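Local coordinates for protein 2,4-dihydroxyhept-2-ene-1,7-dioic acid aldolase (Kordia algicida OT-1, PDB 6BDE) that binds heme b as an H-NOX domain and probably serves in signalling as a sensor of nitric oxide or oxygen, at residues 72-77 against 144-149; 91-96 against 174-179; 115-120 against 131-136. The protein carries 1 engineered substitution. All blocks are in the same frame, centred on the assembly; numbering follows the deposited sequence.

Contact 1. Residues 72-77 against 144-149; sequences EHFFSV and LGLMNK. With HEM (protoporphyrin IX containing Fe), chain B.
Glu72 and Phe75 of helix 63-81 pack on Gly145, Leu146 and Lys149 of helix 140-153, a helix-helix crossing of the H-NOX fold on the distal side of the heme. The axes of segments 72-77 and 144-149 come within 7.7 Å and cross at -60°. Gly145 lets the backbones approach: its CA lies 4.3 Å from Glu72 CA. Here the CG of Glu72 runs over the glycine backbone. The Glu72 chain then extends to Asn148, whose ND2 donates to OE2 at 3.2 Å. The acceptor lies close to the amide plane and uses its lone pair away from OE1, while the carboxylate and amide planes stand 71° apart. The Lys149 side chain crosses that of Glu72 at about a right angle, and its CG and CE both touch Glu72 CB. Lys149 NZ forms a salt bridge with Glu152. Lys149 CB sits over one face of the Phe75 ring, 3.9 Å from the centroid, in a CH-pi contact. Leu146 splits its two methyls. CD2 meets Phe75 CB and the edge of the Phe74 ring. The other methyl faces the porphyrin, with Leu146 CD1 3.4 Å from HEM C4C.

Contact 2. Residues 91-96 against 174-179; sequences DPIEML and FIINKN
Ile93 and Leu96 of helix 92-96 close on Ile176 of strand 171-178, and the two branches of Ile176 serve one partner each. Its CG2 meets Ile93 CD1 at 4.1 Å. Its CD1 meets Leu96 CD1 at 4.2 Å. The two isoleucine side chains run past each other rather than end to end. Chi1 of Ile176 (-55°) sets CG1 beside the backbone N and CG2 anti to it, and CG2 is the branch that reaches Ile93. This is plain apolar packing of a short helix on the sheet of the H-NOX fold, with the segment axes 10.5 Å apart and running nearly antiparallel, at 158°.

Two residues further along the strand, the aliphatic part of Lys178 lies near the proline ring, with Lys178 CD 4.3 Å from Pro92 CG. Beyond it the contact turns polar. Asp91 OD1 and Lys178 NZ carry opposite charges but stay 4.5 Å apart, too far for a salt bridge. A water lies between them. It accepts from Lys178 NZ at 3.0 Å, and its very short approach to Asp91 OD1 is doubtful in detail. The lysine amine is also held by Asn127.

Asp91 is the N-cap of helix 92-96. Its OD2 accepts from Glu94 N at 3.0 Å, so the carboxylate is fixed at the helix start. Further out, Leu129 of strand 128-134 touches Ile93, Leu96 and Ile176 alike, and Phe151 of helix 140-153 touches Pro92, Ile176 and Lys178. Leu96 also reaches the heme.

The contact thus grades from a buried aliphatic centre to a charged margin with a water in it. The carboxylate caps the helix through OD2, with OD1 on the water side, and the lysine charge nearby would probably help to keep it ionised.

Contact 3. Residues 115-120 against 131-136; sequences ELPTFV and MIYKSS. With HEM (protoporphyrin IX containing Fe), chain B.
Tyr133 lies beside Phe119 in an antiparallel strand pair at the edge of the heme pocket, and beside Pro117 just before the first strand. It can be followed outward from its backbone. CB lies 3.8 Å from Phe119 CE1. With CG anti to the backbone N (chi1 163°), the ring reaches toward the heme. CD1 meets Phe119 CZ at 3.5 Å, and the two ring planes are 52° apart. CE1 meets Pro117 CB at 3.4 Å. At the tip, OH donates to HEM O1D at 2.5 Å, and this oxygen lies in the plane of the ring. Met139 N bonds the same hydroxyl. Ser135 OG bonds the other oxygen of that propionate, HEM O2D, although the modelled length is doubtfully short. Tyr133, Ser135 and Arg137 form the YxSxR motif by which H-NOX proteins hold the propionates. Glu115 N takes the second propionate, donating to HEM O1A at 2.9 Å.

Paired backbone bonds set the register at Thr118-Lys134 and Val120-Ile132, and Phe119-Tyr133 is the non-hydrogen-bonded pair between them. Strand 171-178 flanks strand 128-134, with Phe174 touching Tyr133. Pro117 rests on His104 of helix 99-110, and Met147 of helix 140-153 packs on Phe119 and Met131.

Overall arrangement
The first segments come in order, 72-77, 91-96 and 115-120, followed by 131-136, 144-149 and 174-179. Contact 3 is therefore nested within the loops closed by contacts 1 and 2, which cross each other. The three centres lie about 14 to 17 Å apart. Contacts 2 and 3 share the antiparallel sheet, where strands 171-178 and 128-134 are neighbours. Met147 of helix 140-153 links all three, reaching the side chains of both other contacts. Contact 1 lies on the distal heme face, while contact 3 lies at the propionate side. Together they join helices and sheet around one cofactor.

Contact 1. Residues 72-77 against 144-149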
loop_
_atom_site.group_PDB
_atom_site.type_symbol
_atom_site.label_atom_id
_atom_site.label_comp_id
_atom_site.label_asym_id
_atom_site.label_seq_id
_atom_site.Cartn_x
_atom_site.Cartn_y
_atom_site.Cartn_z
ATOM N N GLU A 72 3.746 0.485 4.764
ATOM C CA GLU A 72 4.561 1.463 5.475
ATOM C C GLU A 72 5.974 1.511 4.909
ATOM O O GLU A 72 6.564 2.591 4.791
ATOM C CB GLU A 72 4.586 1.139 6.969
ATOM C CG GLU A 72 3.229 1.245 7.643
ATOM C CD GLU A 72 3.321 1.263 9.155
ATOM O OE1 GLU A 72 4.356 0.823 9.698
ATOM O OE2 GLU A 72 2.356 1.723 9.802
ATOM N N HIS A 73 6.528 0.352 4.543
ATOM C CA HIS A 73 7.867 0.327 3.965
ATOM C C HIS A 73 7.887 0.965 2.582
ATOM O O HIS A 73 8.867 1.622 2.210
ATOM C CB HIS A 73 8.384 -1.111 3.893
ATOM C CG HIS A 73 9.593 -1.273 3.024
ATOM N ND1 HIS A 73 10.841 -0.817 3.392
ATOM C CD2 HIS A 73 9.744 -1.836 1.802
ATOM C CE1 HIS A 73 11.708 -1.095 2.435
ATOM N NE2 HIS A 73 11.069 -1.712 1.459
ATOM N N PHE A 74 6.815 0.787 1.806
ATOM C CA PHE A 74 6.792 1.326 0.451
ATOM C C PHE A 74 6.740 2.847 0.430
ATOM O O PHE A 74 7.116 3.451 -0.580
ATOM C CB PHE A 74 5.609 0.757 -0.333
ATOM C CG PHE A 74 5.722 0.955 -1.819
ATOM C CD1 PHE A 74 6.598 0.186 -2.569
ATOM C CD2 PHE A 74 4.963 1.917 -2.464
ATOM C CE1 PHE A 74 6.709 0.369 -3.935
ATOM C CE2 PHE A 74 5.069 2.105 -3.830
ATOM C CZ PHE A 74 5.944 1.330 -4.566
ATOM N N PHE A 75 6.284 3.481 1.513
ATOM C CA PHE A 75 6.303 4.939 1.564
ATOM C C PHE A 75 7.730 5.468 1.515
ATOM O O PHE A 75 7.992 6.514 0.910
ATOM C CB PHE A 75 5.588 5.436 2.820
ATOM C CG PHE A 75 5.340 6.920 2.828
ATOM C CD1 PHE A 75 4.158 7.439 2.329
ATOM C CD2 PHE A 75 6.290 7.793 3.331
ATOM C CE1 PHE A 75 3.927 8.803 2.334
ATOM C CE2 PHE A 75 6.067 9.157 3.338
ATOM C CZ PHE A 75 4.882 9.662 2.838
ATOM N N SER A 76 8.668 4.758 2.147
ATOM C CA SER A 76 10.069 5.155 2.072
ATOM C C SER A 76 10.610 5.020 0.655
ATOM O O SER A 76 11.478 5.800 0.248
ATOM C CB SER A 76 10.906 4.325 3.045
ATOM O OG SER A 76 11.012 2.981 2.610
ATOM N N VAL A 77 10.118 4.039 -0.107
ATOM C CA VAL A 77 10.476 3.948 -1.519
ATOM C C VAL A 77 9.953 5.163 -2.272
ATOM O O VAL A 77 10.615 5.689 -3.175
ATOM C CB VAL A 77 9.941 2.636 -2.124
ATOM C CG1 VAL A 77 10.395 2.492 -3.570
ATOM C CG2 VAL A 77 10.391 1.444 -1.293
ATOM N N LEU A 144 -3.479 1.388 3.740
ATOM C CA LEU A 144 -3.498 1.855 5.123
ATOM C C LEU A 144 -2.089 2.141 5.623
ATOM O O LEU A 144 -1.860 3.140 6.315
ATOM C CB LEU A 144 -4.190 0.823 6.017
ATOM C CG LEU A 144 -4.162 1.080 7.527
ATOM C CD1 LEU A 144 -4.796 2.419 7.867
ATOM C CD2 LEU A 144 -4.858 -0.046 8.274
ATOM N N GLY A 145 -1.131 1.278 5.279
ATOM C CA GLY A 145 0.245 1.525 5.676
ATOM C C GLY A 145 0.821 2.769 5.028
ATOM O O GLY A 145 1.591 3.504 5.651
ATOM N N LEU A 146 0.456 3.022 3.769
ATOM C CA LEU A 146 0.883 4.253 3.113
ATOM C C LEU A 146 0.228 5.471 3.753
ATOM O O LEU A 146 0.852 6.533 3.862
ATOM C CB LEU A 146 0.562 4.190 1.618
ATOM C CG LEU A 146 1.419 3.241 0.777
ATOM C CD1 LEU A 146 0.756 2.956 -0.559
ATOM C CD2 LEU A 146 2.809 3.817 0.570
ATOM N N MET A 147 -1.031 5.336 4.179
ATOM C CA MET A 147 -1.701 6.434 4.866
ATOM C C MET A 147 -1.062 6.710 6.221
ATOM O O MET A 147 -0.903 7.873 6.613
ATOM C CB MET A 147 -3.188 6.125 5.036
ATOM C CG MET A 147 -3.999 6.132 3.749
ATOM S SD MET A 147 -5.733 5.786 4.098
ATOM C CE MET A 147 -6.433 5.750 2.452
ATOM N N ASN A 148 -0.701 5.652 6.956
ATOM C CA ASN A 148 -0.035 5.825 8.244
ATOM C C ASN A 148 1.230 6.661 8.101
ATOM O O ASN A 148 1.468 7.593 8.877
ATOM C CB ASN A 148 0.302 4.460 8.851
ATOM C CG ASN A 148 -0.913 3.750 9.413
ATOM O OD1 ASN A 148 -1.988 4.335 9.542
ATOM N ND2 ASN A 148 -0.744 2.478 9.756
ATOM N N LYS A 149 2.055 6.338 7.104
ATOM C CA LYS A 149 3.309 7.051 6.903
ATOM C C LYS A 149 3.113 8.417 6.263
ATOM O O LYS A 149 3.999 9.272 6.382
ATOM C CB LYS A 149 4.260 6.207 6.053
ATOM C CG LYS A 149 4.815 4.996 6.783
ATOM C CD LYS A 149 5.643 5.421 7.985
ATOM C CE LYS A 149 6.139 4.219 8.769
ATOM N NZ LYS A 149 7.041 4.621 9.884
HETATM C CHA HEM B . -0.469 0.485 -6.291
HETATM C CHB HEM B . 3.020 4.574 -7.056
HETATM C CHC HEM B . 0.639 7.394 -2.962
HETATM C CHD HEM B . -2.704 3.189 -2.029
HETATM C C1A HEM B . 0.676 1.705 -6.609
HETATM C C2A HEM B . 1.668 1.169 -7.463
HETATM C C3A HEM B . 2.522 2.180 -7.648
HETATM C C4A HEM B . 1.986 3.240 -6.890
HETATM C CMA HEM B . 3.791 2.187 -8.498
HETATM C CAA HEM B . 1.735 -0.233 -8.066
HETATM C CBA HEM B . 0.975 -0.211 -9.396
HETATM C CGA HEM B . 1.106 -1.540 -10.135
HETATM O O1A HEM B . 0.711 -1.635 -11.328
HETATM O O2A HEM B . 1.608 -2.541 -9.559
HETATM C C1B HEM B . 2.524 5.596 -5.852
HETATM C C2B HEM B . 3.419 6.793 -5.478
HETATM C C3B HEM B . 2.747 7.473 -4.420
HETATM C C4B HEM B . 1.490 6.683 -4.199
HETATM C CMB HEM B . 4.752 7.174 -6.124
HETATM C CAB HEM B . 3.177 8.734 -3.679
HETATM C CBB HEM B . 3.418 9.850 -4.337
HETATM C C1C HEM B . -0.452 6.149 -2.522
HETATM C C2C HEM B . -1.011 6.406 -1.251
HETATM C C3C HEM B . -1.833 5.366 -1.028
HETATM C C4C HEM B . -1.716 4.563 -2.178
HETATM C CMC HEM B . -0.745 7.599 -0.337
HETATM C CAC HEM B . -2.712 5.116 0.194
HETATM C CBC HEM B . -4.004 5.351 0.125
HETATM C C1D HEM B . -2.131 2.205 -3.258
HETATM C C2D HEM B . -2.661 0.805 -3.057
HETATM C C3D HEM B . -2.116 0.054 -4.134
HETATM C C4D HEM B . -1.259 1.041 -4.956
HETATM C CMD HEM B . -3.593 0.301 -1.958
HETATM C CAD HEM B . -2.342 -1.432 -4.414
HETATM C CBD HEM B . -3.056 -1.638 -5.746
HETATM C CGD HEM B . -4.548 -1.808 -5.489
HETATM O O1D HEM B . -5.021 -1.531 -4.356
HETATM O O2D HEM B . -5.299 -2.220 -6.412
HETATM N NA HEM B . 0.831 3.009 -6.126
HETATM N NB HEM B . 1.265 5.435 -4.977
HETATM N NC HEM B . -0.798 4.955 -3.165
HETATM N ND HEM B . -1.176 2.466 -4.370
HETATM FE FE HEM B . -0.334 4.200 -4.978
#

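Contact 2. Residues 91-96 against 174-179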
loop_
_atom_site.group_PDB
_atom_site.type_symbol
_atom_site.label_atom_id
_atom_site.label_comp_id
_atom_site.label_asym_id
_atom_site.label_seq_id
_atom_site.Cartn_x
_atom_site.Cartn_y
_atom_site.Cartn_z
ATOM N N ASP A 91 -0.003 19.042 3.665
ATOM C CA ASP A 91 -1.002 18.567 4.607
ATOM C C ASP A 91 -1.331 17.116 4.273
ATOM O O ASP A 91 -1.513 16.782 3.087
ATOM C CB ASP A 91 -2.263 19.436 4.551
ATOM C CG ASP A 91 -3.340 18.962 5.502
ATOM O OD1 ASP A 91 -3.283 19.324 6.696
ATOM O OD2 ASP A 91 -4.248 18.232 5.054
ATOM N N PRO A 92 -1.413 16.234 5.273
ATOM C CA PRO A 92 -1.678 14.819 4.971
ATOM C C PRO A 92 -3.081 14.562 4.453
ATOM O O PRO A 92 -3.263 13.665 3.621
ATOM C CB PRO A 92 -1.436 14.122 6.317
ATOM C CG PRO A 92 -1.696 15.182 7.335
ATOM C CD PRO A 92 -1.238 16.473 6.717
ATOM N N ILE A 93 -4.079 15.313 4.920
ATOM C CA ILE A 93 -5.444 15.112 4.440
ATOM C C ILE A 93 -5.564 15.536 2.981
ATOM O O ILE A 93 -6.208 14.855 2.173
ATOM C CB ILE A 93 -6.440 15.866 5.339
ATOM C CG1 ILE A 93 -6.542 15.191 6.707
ATOM C CG2 ILE A 93 -7.810 15.946 4.678
ATOM C CD1 ILE A 93 -7.133 13.800 6.658
ATOM N N GLU A 94 -4.938 16.658 2.617
ATOM C CA GLU A 94 -5.002 17.128 1.236
ATOM C C GLU A 94 -4.312 16.155 0.288
ATOM O O GLU A 94 -4.780 15.936 -0.836
ATOM C CB GLU A 94 -4.377 18.518 1.126
ATOM C CG GLU A 94 -4.776 19.280 -0.128
ATOM C CD GLU A 94 -6.238 19.684 -0.122
ATOM O OE1 GLU A 94 -6.651 20.413 0.804
ATOM O OE2 GLU A 94 -6.973 19.273 -1.044
ATOM N N MET A 95 -3.199 15.561 0.723
ATOM C CA MET A 95 -2.491 14.607 -0.125
ATOM C C MET A 95 -3.315 13.343 -0.345
ATOM O O MET A 95 -3.401 12.840 -1.472
ATOM C CB MET A 95 -1.133 14.266 0.488
ATOM C CG MET A 95 -0.433 13.088 -0.169
ATOM S SD MET A 95 1.284 12.902 0.348
ATOM C CE MET A 95 1.660 11.284 -0.318
ATOM N N LEU A 96 -3.931 12.818 0.718
ATOM C CA LEU A 96 -4.742 11.613 0.579
ATOM C C LEU A 96 -5.981 11.864 -0.271
ATOM O O LEU A 96 -6.419 10.969 -1.004
ATOM C CB LEU A 96 -5.133 11.081 1.958
ATOM C CG LEU A 96 -3.983 10.569 2.829
ATOM C CD1 LEU A 96 -4.513 9.956 4.116
ATOM C CD2 LEU A 96 -3.132 9.566 2.065
ATOM N N PHE A 174 -12.790 4.061 3.985
ATOM C CA PHE A 174 -11.769 4.581 4.885
ATOM C C PHE A 174 -12.322 5.808 5.599
ATOM O O PHE A 174 -12.715 6.783 4.949
ATOM C CB PHE A 174 -10.496 4.947 4.121
ATOM C CG PHE A 174 -9.622 3.772 3.785
ATOM C CD1 PHE A 174 -9.979 2.885 2.782
ATOM C CD2 PHE A 174 -8.433 3.563 4.462
ATOM C CE1 PHE A 174 -9.169 1.809 2.468
ATOM C CE2 PHE A 174 -7.619 2.490 4.152
ATOM C CZ PHE A 174 -7.987 1.611 3.156
ATOM N N ILE A 175 -12.351 5.760 6.926
ATOM C CA ILE A 175 -12.766 6.892 7.746
ATOM C C ILE A 175 -11.518 7.399 8.456
ATOM O O ILE A 175 -11.047 6.791 9.424
ATOM C CB ILE A 175 -13.872 6.515 8.737
ATOM C CG1 ILE A 175 -15.004 5.782 8.016
ATOM C CG2 ILE A 175 -14.405 7.758 9.432
ATOM C CD1 ILE A 175 -16.149 5.380 8.920
ATOM N N ILE A 176 -10.974 8.512 7.974
ATOM C CA ILE A 176 -9.710 9.059 8.453
ATOM C C ILE A 176 -9.998 10.303 9.280
ATOM O O ILE A 176 -10.662 11.233 8.807
ATOM C CB ILE A 176 -8.763 9.383 7.286
ATOM C CG1 ILE A 176 -8.551 8.147 6.411
ATOM C CG2 ILE A 176 -7.437 9.903 7.810
ATOM C CD1 ILE A 176 -8.378 8.463 4.940
ATOM N N ASN A 177 -9.493 10.323 10.512
ATOM C CA ASN A 177 -9.660 11.457 11.415
ATOM C C ASN A 177 -8.310 11.777 12.039
ATOM O O ASN A 177 -7.764 10.962 12.790
ATOM C CB ASN A 177 -10.701 11.158 12.494
ATOM C CG ASN A 177 -12.105 11.541 12.070
ATOM O OD1 ASN A 177 -12.498 12.704 12.159
ATOM N ND2 ASN A 177 -12.872 10.559 11.609
ATOM N N LYS A 178 -7.773 12.955 11.726
ATOM C CA LYS A 178 -6.517 13.377 12.329
ATOM C C LYS A 178 -6.679 13.490 13.839
ATOM O O LYS A 178 -7.664 14.040 14.337
ATOM C CB LYS A 178 -6.058 14.709 11.736
ATOM C CG LYS A 178 -4.566 14.763 11.436
ATOM C CD LYS A 178 -4.179 16.069 10.767
ATOM C CE LYS A 178 -4.353 17.245 11.711
ATOM N NZ LYS A 178 -4.093 18.541 11.029
ATOM N N ASN A 179 -5.701 12.958 14.565
ATOM C CA ASN A 179 -5.848 12.741 15.994
ATOM C C ASN A 179 -5.857 14.056 16.767
ATOM O O ASN A 179 -5.372 15.093 16.304
ATOM C CB ASN A 179 -4.721 11.849 16.513
ATOM C CG ASN A 179 -5.019 10.376 16.337
ATOM O OD1 ASN A 179 -6.117 9.913 16.642
ATOM N ND2 ASN A 179 -4.040 9.630 15.840
HETATM O O HOH W 1 -4.801 18.004 8.167
#

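Contact 3. Residues 115-120 against 131-136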
loop_
_atom_site.group_PDB
_atom_site.type_symbol
_atom_site.label_atom_id
_atom_site.label_comp_id
_atom_site.label_asym_id
_atom_site.label_seq_id
_atom_site.Cartn_x
_atom_site.Cartn_y
_atom_site.Cartn_z
ATOM N N GLU A 115 -1.670 -0.933 -12.767
ATOM C CA GLU A 115 -3.000 -1.379 -12.364
ATOM C C GLU A 115 -3.235 -0.832 -10.960
ATOM O O GLU A 115 -2.699 -1.357 -9.978
ATOM C CB GLU A 115 -3.111 -2.899 -12.427
ATOM C CG GLU A 115 -2.971 -3.441 -13.845
ATOM C CD GLU A 115 -2.994 -4.954 -13.909
ATOM O OE1 GLU A 115 -3.667 -5.577 -13.063
ATOM O OE2 GLU A 115 -2.338 -5.520 -14.810
ATOM N N LEU A 116 -4.030 0.230 -10.875
ATOM C CA LEU A 116 -4.171 1.025 -9.670
ATOM C C LEU A 116 -5.591 0.937 -9.121
ATOM O O LEU A 116 -6.534 0.664 -9.869
ATOM C CB LEU A 116 -3.822 2.491 -9.959
ATOM C CG LEU A 116 -2.417 2.720 -10.518
ATOM C CD1 LEU A 116 -2.323 4.073 -11.204
ATOM C CD2 LEU A 116 -1.381 2.603 -9.412
ATOM N N PRO A 117 -5.774 1.154 -7.824
ATOM C CA PRO A 117 -7.120 1.176 -7.250
ATOM C C PRO A 117 -7.789 2.517 -7.533
ATOM O O PRO A 117 -7.206 3.421 -8.128
ATOM C CB PRO A 117 -6.859 0.981 -5.757
ATOM C CG PRO A 117 -5.542 1.644 -5.542
ATOM C CD PRO A 117 -4.740 1.400 -6.801
ATOM N N THR A 118 -9.038 2.632 -7.095
ATOM C CA THR A 118 -9.776 3.883 -7.161
ATOM C C THR A 118 -10.079 4.372 -5.753
ATOM O O THR A 118 -10.428 3.581 -4.870
ATOM C CB THR A 118 -11.081 3.728 -7.951
ATOM O OG1 THR A 118 -11.760 2.537 -7.537
ATOM C CG2 THR A 118 -10.790 3.642 -9.439
ATOM N N PHE A 119 -9.918 5.674 -5.541
ATOM C CA PHE A 119 -10.292 6.331 -4.298
ATOM C C PHE A 119 -11.296 7.427 -4.619
ATOM O O PHE A 119 -11.028 8.290 -5.462
ATOM C CB PHE A 119 -9.074 6.923 -3.582
ATOM C CG PHE A 119 -8.235 5.906 -2.859
ATOM C CD1 PHE A 119 -8.568 5.496 -1.577
ATOM C CD2 PHE A 119 -7.105 5.370 -3.456
ATOM C CE1 PHE A 119 -7.794 4.565 -0.907
ATOM C CE2 PHE A 119 -6.327 4.439 -2.791
ATOM C CZ PHE A 119 -6.672 4.036 -1.516
ATOM N N VAL A 120 -12.449 7.391 -3.959
ATOM C CA VAL A 120 -13.511 8.368 -4.171
ATOM C C VAL A 120 -13.783 9.066 -2.847
ATOM O O VAL A 120 -14.169 8.417 -1.866
ATOM C CB VAL A 120 -14.788 7.715 -4.720
ATOM C CG1 VAL A 120 -15.857 8.768 -4.967
ATOM C CG2 VAL A 120 -14.481 6.947 -5.992
ATOM N N MET A 131 -13.126 8.191 2.399
ATOM C CA MET A 131 -12.921 7.771 1.022
ATOM C C MET A 131 -13.357 6.325 0.842
ATOM O O MET A 131 -13.293 5.518 1.773
ATOM C CB MET A 131 -11.452 7.915 0.599
ATOM C CG MET A 131 -10.963 9.345 0.494
ATOM S SD MET A 131 -9.346 9.441 -0.295
ATOM C CE MET A 131 -8.365 8.447 0.823
ATOM N N ILE A 132 -13.797 6.008 -0.371
ATOM C CA ILE A 132 -14.160 4.648 -0.750
ATOM C C ILE A 132 -13.025 4.071 -1.583
ATOM O O ILE A 132 -12.671 4.622 -2.633
ATOM C CB ILE A 132 -15.488 4.608 -1.523
ATOM C CG1 ILE A 132 -16.602 5.267 -0.711
ATOM C CG2 ILE A 132 -15.859 3.171 -1.855
ATOM C CD1 ILE A 132 -16.880 4.582 0.610
ATOM N N TYR A 133 -12.454 2.969 -1.113
ATOM C CA TYR A 133 -11.399 2.258 -1.818
ATOM C C TYR A 133 -12.020 1.096 -2.580
ATOM O O TYR A 133 -12.794 0.322 -2.012
ATOM C CB TYR A 133 -10.339 1.755 -0.832
ATOM C CG TYR A 133 -9.416 0.679 -1.367
ATOM C CD1 TYR A 133 -8.250 1.012 -2.042
ATOM C CD2 TYR A 133 -9.697 -0.669 -1.173
ATOM C CE1 TYR A 133 -7.398 0.036 -2.522
ATOM C CE2 TYR A 133 -8.853 -1.652 -1.654
ATOM C CZ TYR A 133 -7.704 -1.293 -2.327
ATOM O OH TYR A 133 -6.855 -2.266 -2.807
ATOM N N LYS A 134 -11.689 0.982 -3.864
ATOM C CA LYS A 134 -12.196 -0.096 -4.704
ATOM C C LYS A 134 -11.042 -0.686 -5.498
ATOM O O LYS A 134 -10.338 0.041 -6.206
ATOM C CB LYS A 134 -13.301 0.402 -5.641
ATOM C CG LYS A 134 -14.656 0.539 -4.970
ATOM C CD LYS A 134 -15.774 0.724 -5.983
ATOM C CE LYS A 134 -17.106 0.947 -5.284
ATOM N NZ LYS A 134 -18.245 1.023 -6.238
ATOM N N SER A 135 -10.855 -2.000 -5.376
ATOM C CA SER A 135 -9.835 -2.719 -6.129
ATOM C C SER A 135 -10.062 -4.220 -6.022
ATOM O O SER A 135 -10.269 -4.742 -4.922
ATOM C CB SER A 135 -8.434 -2.366 -5.627
ATOM O OG SER A 135 -7.464 -3.226 -6.201
ATOM N N SER A 136 -10.019 -4.922 -7.156
ATOM C CA SER A 136 -10.179 -6.373 -7.135
ATOM C C SER A 136 -9.066 -7.066 -6.360
ATOM O O SER A 136 -9.224 -8.230 -5.976
ATOM C CB SER A 136 -10.229 -6.915 -8.565
ATOM O OG SER A 136 -9.005 -6.673 -9.237
HETATM C CHA HEM B . -0.469 0.485 -6.291
HETATM C CHB HEM B . 3.020 4.574 -7.056
HETATM C CHC HEM B . 0.639 7.394 -2.962
HETATM C CHD HEM B . -2.704 3.189 -2.029
HETATM C C1A HEM B . 0.676 1.705 -6.609
HETATM C C2A HEM B . 1.668 1.169 -7.463
HETATM C C3A HEM B . 2.522 2.180 -7.648
HETATM C C4A HEM B . 1.986 3.240 -6.890
HETATM C CMA HEM B . 3.791 2.187 -8.498
HETATM C CAA HEM B . 1.735 -0.233 -8.066
HETATM C CBA HEM B . 0.975 -0.211 -9.396
HETATM C CGA HEM B . 1.106 -1.540 -10.135
HETATM O O1A HEM B . 0.711 -1.635 -11.328
HETATM O O2A HEM B . 1.608 -2.541 -9.559
HETATM C C1B HEM B . 2.524 5.596 -5.852
HETATM C C2B HEM B . 3.419 6.793 -5.478
HETATM C C3B HEM B . 2.747 7.473 -4.420
HETATM C C4B HEM B . 1.490 6.683 -4.199
HETATM C CMB HEM B . 4.752 7.174 -6.124
HETATM C CAB HEM B . 3.177 8.734 -3.679
HETATM C CBB HEM B . 3.418 9.850 -4.337
HETATM C C1C HEM B . -0.452 6.149 -2.522
HETATM C C2C HEM B . -1.011 6.406 -1.251
HETATM C C3C HEM B . -1.833 5.366 -1.028
HETATM C C4C HEM B . -1.716 4.563 -2.178
HETATM C CMC HEM B . -0.745 7.599 -0.337
HETATM C CAC HEM B . -2.712 5.116 0.194
HETATM C CBC HEM B . -4.004 5.351 0.125
HETATM C C1D HEM B . -2.131 2.205 -3.258
HETATM C C2D HEM B . -2.661 0.805 -3.057
HETATM C C3D HEM B . -2.116 0.054 -4.134
HETATM C C4D HEM B . -1.259 1.041 -4.956
HETATM C CMD HEM B . -3.593 0.301 -1.958
HETATM C CAD HEM B . -2.342 -1.432 -4.414
HETATM C CBD HEM B . -3.056 -1.638 -5.746
HETATM C CGD HEM B . -4.548 -1.808 -5.489
HETATM O O1D HEM B . -5.021 -1.531 -4.356
HETATM O O2D HEM B . -5.299 -2.220 -6.412
HETATM N NA HEM B . 0.831 3.009 -6.126
HETATM N NB HEM B . 1.265 5.435 -4.977
HETATM N NC HEM B . -0.798 4.955 -3.165
HETATM N ND HEM B . -1.176 2.466 -4.370
HETATM FE FE HEM B . -0.334 4.200 -4.978
HETATM O O HOH W 2 -13.288 3.763 -5.296
#